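Local coordinates for C24 protein (PDB 6OV6) that probably forms the receptor-binding tip of a temperate bacteriophage's long tail fiber and binds manganese ions, at residues Lys43-Gly55 with Val63-Val75. Numbering follows the deposited sequence.
Sequences KGCVVSGSTTTDG and VFKFVGGQTQSRV
Antiparallel strand pairing joins 51-55 to 66-70, parts of the two arms (51-59 and 62-70) of a beta hairpin whose ladder is interrupted midway. G55 and F66 form one hydrogen-bonded pair, with F66 N 2.7 Å from G55 O; T52 and G69 form another, T52 N lying 2.9 Å from G69 O. Between them D54 replaces a backbone acceptor: its OD1 takes the N-H of G68 at 2.6 Å, on the anti side of the carboxylate. G68 packs its CA 3.3 Å from T52 O, close backbone packing that glycine permits. Near the turn at 48-51, T52 OG1 and T71 OG1 meet at 2.7 Å, and a water links T71 OG1 to G49 O. Q70, bent at chi2 (-63°), curls its amide back so that OE1 accepts from S50 OG at 2.9 Å. On the face that carries T52 and F66, F66 has CG anti to its backbone N (chi1 178°), which brings the ring alongside C45; C45 SG lies 3.5 Å from F66 CD2, oblique to the ring, a sulfur-aromatic contact. W111 stacks on the F66 ring and F102 meets it edge-to-face, while strand 44-48 flanks the hairpin on one side and strand 96-102 on the other.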
loop_
_atom_site.group_PDB
_atom_site.type_symbol
_atom_site.label_atom_id
_atom_site.label_comp_id
_atom_site.label_asym_id
_atom_site.label_seq_id
_atom_site.Cartn_x
_atom_site.Cartn_y
_atom_site.Cartn_z
ATOM N N LYS A 43 -7.529 19.693 -36.698
ATOM C CA LYS A 43 -8.601 20.568 -36.270
ATOM C C LYS A 43 -9.927 20.102 -36.886
ATOM O O LYS A 43 -9.934 19.574 -37.992
ATOM C CB LYS A 43 -8.253 21.996 -36.737
ATOM C CG LYS A 43 -9.121 23.101 -36.143
ATOM C CD LYS A 43 -8.748 24.452 -36.754
ATOM C CE LYS A 43 -9.738 25.532 -36.361
ATOM N NZ LYS A 43 -9.704 25.823 -34.896
ATOM N N GLY A 44 -11.030 20.316 -36.164
ATOM C CA GLY A 44 -12.380 20.004 -36.627
ATOM C C GLY A 44 -12.633 18.530 -36.822
ATOM O O GLY A 44 -12.168 17.710 -36.021
ATOM N N CYS A 45 -13.351 18.173 -37.914
ATOM C CA CYS A 45 -13.733 16.782 -38.219
ATOM C C CYS A 45 -14.477 16.139 -37.051
ATOM O O CYS A 45 -14.197 14.999 -36.675
ATOM C CB CYS A 45 -12.540 15.943 -38.683
ATOM S SG CYS A 45 -11.474 16.794 -39.866
ATOM N N VAL A 46 -15.432 16.899 -36.495
ATOM C CA VAL A 46 -16.272 16.536 -35.343
ATOM C C VAL A 46 -17.561 15.842 -35.814
ATOM O O VAL A 46 -18.233 16.334 -36.726
ATOM C CB VAL A 46 -16.531 17.772 -34.419
ATOM C CG1 VAL A 46 -17.400 17.410 -33.214
ATOM C CG2 VAL A 46 -15.210 18.392 -33.947
ATOM N N VAL A 47 -17.870 14.681 -35.203
ATOM C CA VAL A 47 -19.049 13.863 -35.508
ATOM C C VAL A 47 -20.323 14.496 -34.944
ATOM O O VAL A 47 -20.369 14.864 -33.766
ATOM C CB VAL A 47 -18.881 12.348 -35.138
ATOM C CG1 VAL A 47 -18.434 12.151 -33.684
ATOM C CG2 VAL A 47 -20.147 11.536 -35.436
ATOM N N SER A 48 -21.345 14.625 -35.802
ATOM C CA SER A 48 -22.651 15.173 -35.440
ATOM C C SER A 48 -23.709 14.319 -36.136
ATOM O O SER A 48 -24.106 14.611 -37.269
ATOM C CB SER A 48 -22.752 16.642 -35.845
ATOM O OG SER A 48 -23.590 17.338 -34.938
ATOM N N GLY A 49 -24.090 13.225 -35.470
ATOM C CA GLY A 49 -25.043 12.256 -35.994
ATOM C C GLY A 49 -24.442 11.442 -37.122
ATOM O O GLY A 49 -23.500 10.676 -36.901
ATOM N N SER A 50 -24.964 11.642 -38.346
ATOM C CA SER A 50 -24.522 10.992 -39.582
ATOM C C SER A 50 -23.468 11.856 -40.343
ATOM O O SER A 50 -22.931 11.414 -41.355
ATOM C CB SER A 50 -25.734 10.717 -40.478
ATOM O OG SER A 50 -26.282 11.935 -40.965
ATOM N N THR A 51 -23.206 13.080 -39.826
ATOM C CA THR A 51 -22.312 14.119 -40.343
ATOM C C THR A 51 -20.935 14.207 -39.604
ATOM O O THR A 51 -20.811 13.864 -38.417
ATOM C CB THR A 51 -23.113 15.447 -40.308
ATOM O OG1 THR A 51 -24.143 15.377 -41.293
ATOM C CG2 THR A 51 -22.277 16.707 -40.537
ATOM N N THR A 52 -19.905 14.647 -40.349
ATOM C CA THR A 52 -18.564 14.976 -39.859
ATOM C C THR A 52 -18.314 16.385 -40.388
ATOM O O THR A 52 -18.502 16.635 -41.586
ATOM C CB THR A 52 -17.490 13.988 -40.341
ATOM O OG1 THR A 52 -17.817 12.673 -39.918
ATOM C CG2 THR A 52 -16.086 14.343 -39.825
ATOM N N THR A 53 -17.924 17.312 -39.502
ATOM C CA THR A 53 -17.632 18.690 -39.902
ATOM C C THR A 53 -16.349 18.751 -40.725
ATOM O O THR A 53 -15.569 17.795 -40.759
ATOM C CB THR A 53 -17.499 19.599 -38.656
ATOM O OG1 THR A 53 -16.431 19.123 -37.825
ATOM C CG2 THR A 53 -18.806 19.698 -37.847
ATOM N N ASP A 54 -16.142 19.887 -41.377
ATOM C CA ASP A 54 -14.931 20.205 -42.110
ATOM C C ASP A 54 -13.800 20.342 -41.085
ATOM O O ASP A 54 -14.043 20.487 -39.880
ATOM C CB ASP A 54 -15.104 21.531 -42.859
ATOM C CG ASP A 54 -16.001 21.454 -44.086
ATOM O OD1 ASP A 54 -16.379 20.329 -44.478
ATOM O OD2 ASP A 54 -16.292 22.517 -44.672
ATOM N N GLY A 55 -12.574 20.258 -41.556
ATOM C CA GLY A 55 -11.450 20.386 -40.652
ATOM C C GLY A 55 -10.144 20.439 -41.390
ATOM O O GLY A 55 -10.073 20.929 -42.529
ATOM N N VAL A 63 -0.222 18.830 -44.849
ATOM C CA VAL A 63 -1.337 19.351 -44.073
ATOM C C VAL A 63 -2.431 19.682 -45.104
ATOM O O VAL A 63 -2.161 20.431 -46.060
ATOM C CB VAL A 63 -0.938 20.597 -43.232
ATOM C CG1 VAL A 63 -2.142 21.198 -42.511
ATOM C CG2 VAL A 63 0.189 20.293 -42.249
ATOM N N PHE A 64 -3.644 19.138 -44.917
ATOM C CA PHE A 64 -4.763 19.364 -45.835
ATOM C C PHE A 64 -5.996 19.880 -45.177
ATOM O O PHE A 64 -6.363 19.411 -44.099
ATOM C CB PHE A 64 -5.202 18.047 -46.525
ATOM C CG PHE A 64 -4.252 17.420 -47.509
ATOM C CD1 PHE A 64 -4.073 17.970 -48.775
ATOM C CD2 PHE A 64 -3.533 16.277 -47.175
ATOM C CE1 PHE A 64 -3.199 17.387 -49.687
ATOM C CE2 PHE A 64 -2.658 15.698 -48.089
ATOM C CZ PHE A 64 -2.522 16.245 -49.349
ATOM N N LYS A 65 -6.753 20.715 -45.923
ATOM C CA LYS A 65 -8.112 21.087 -45.552
ATOM C C LYS A 65 -8.922 19.781 -45.762
ATOM O O LYS A 65 -8.659 19.032 -46.717
ATOM C CB LYS A 65 -8.680 22.172 -46.490
ATOM C CG LYS A 65 -8.116 23.566 -46.234
ATOM C CD LYS A 65 -8.326 24.507 -47.424
ATOM C CE LYS A 65 -7.480 25.759 -47.313
ATOM N NZ LYS A 65 -7.592 26.607 -48.529
ATOM N N PHE A 66 -9.846 19.499 -44.843
ATOM C CA PHE A 66 -10.722 18.345 -44.897
ATOM C C PHE A 66 -12.121 18.860 -45.151
ATOM O O PHE A 66 -12.597 19.756 -44.429
ATOM C CB PHE A 66 -10.680 17.517 -43.594
ATOM C CG PHE A 66 -11.618 16.328 -43.610
ATOM C CD1 PHE A 66 -11.227 15.121 -44.175
ATOM C CD2 PHE A 66 -12.903 16.423 -43.075
ATOM C CE1 PHE A 66 -12.094 14.019 -44.197
ATOM C CE2 PHE A 66 -13.765 15.311 -43.075
ATOM C CZ PHE A 66 -13.354 14.117 -43.638
ATOM N N VAL A 67 -12.781 18.284 -46.163
ATOM C CA VAL A 67 -14.167 18.638 -46.493
ATOM C C VAL A 67 -15.057 17.513 -45.956
ATOM O O VAL A 67 -14.974 16.374 -46.412
ATOM C CB VAL A 67 -14.386 18.922 -48.011
ATOM C CG1 VAL A 67 -15.883 19.138 -48.330
ATOM C CG2 VAL A 67 -13.568 20.129 -48.462
ATOM N N GLY A 68 -15.850 17.838 -44.945
ATOM C CA GLY A 68 -16.757 16.883 -44.327
ATOM C C GLY A 68 -18.042 16.687 -45.104
ATOM O O GLY A 68 -18.145 17.075 -46.272
ATOM N N GLY A 69 -19.010 16.089 -44.434
ATOM C CA GLY A 69 -20.330 15.756 -44.964
ATOM C C GLY A 69 -20.796 14.477 -44.311
ATOM O O GLY A 69 -20.432 14.221 -43.157
ATOM N N GLN A 70 -21.551 13.640 -45.049
ATOM C CA GLN A 70 -22.032 12.350 -44.542
ATOM C C GLN A 70 -20.847 11.420 -44.268
ATOM O O GLN A 70 -20.065 11.137 -45.174
ATOM C CB GLN A 70 -23.032 11.676 -45.522
ATOM C CG GLN A 70 -24.416 12.346 -45.594
ATOM C CD GLN A 70 -25.204 12.319 -44.298
ATOM O OE1 GLN A 70 -25.448 11.261 -43.697
ATOM N NE2 GLN A 70 -25.639 13.493 -43.862
ATOM N N THR A 71 -20.696 10.991 -43.007
ATOM C CA THR A 71 -19.606 10.101 -42.573
ATOM C C THR A 71 -19.586 8.838 -43.396
ATOM O O THR A 71 -20.625 8.191 -43.561
ATOM C CB THR A 71 -19.716 9.797 -41.068
ATOM O OG1 THR A 71 -19.912 11.017 -40.370
ATOM C CG2 THR A 71 -18.497 9.057 -40.508
ATOM N N GLN A 72 -18.401 8.517 -43.939
ATOM C CA GLN A 72 -18.106 7.334 -44.738
ATOM C C GLN A 72 -16.934 6.601 -44.087
ATOM O O GLN A 72 -16.290 7.148 -43.190
ATOM C CB GLN A 72 -17.762 7.712 -46.191
ATOM C CG GLN A 72 -18.953 8.111 -47.055
ATOM C CD GLN A 72 -18.550 8.296 -48.508
ATOM O OE1 GLN A 72 -17.891 7.446 -49.128
ATOM N NE2 GLN A 72 -18.950 9.411 -49.086
ATOM N N SER A 73 -16.667 5.366 -44.519
ATOM C CA SER A 73 -15.597 4.561 -43.945
ATOM C C SER A 73 -14.220 4.920 -44.486
ATOM O O SER A 73 -13.221 4.554 -43.871
ATOM C CB SER A 73 -15.873 3.069 -44.112
ATOM O OG SER A 73 -16.013 2.696 -45.469
ATOM N N ARG A 74 -14.164 5.609 -45.645
ATOM C CA ARG A 74 -12.901 5.972 -46.297
ATOM C C ARG A 74 -12.804 7.422 -46.715
ATOM O O ARG A 74 -13.810 8.077 -46.962
ATOM C CB ARG A 74 -12.554 5.033 -47.480
ATOM C CG ARG A 74 -12.571 3.549 -47.104
ATOM C CD ARG A 74 -12.139 2.634 -48.220
ATOM N NE ARG A 74 -10.684 2.600 -48.363
ATOM C CZ ARG A 74 -9.877 1.833 -47.638
ATOM N NH1 ARG A 74 -10.372 1.050 -46.684
ATOM N NH2 ARG A 74 -8.567 1.869 -47.832
ATOM N N VAL A 75 -11.558 7.923 -46.794
ATOM C CA VAL A 75 -11.244 9.283 -47.226
ATOM C C VAL A 75 -10.183 9.221 -48.310
ATOM O O VAL A 75 -9.449 8.230 -48.419
ATOM C CB VAL A 75 -10.848 10.276 -46.075
ATOM C CG1 VAL A 75 -12.016 10.499 -45.116
ATOM C CG2 VAL A 75 -9.584 9.836 -45.323
HETATM O O HOH W 1 -21.338 10.096 -38.316
#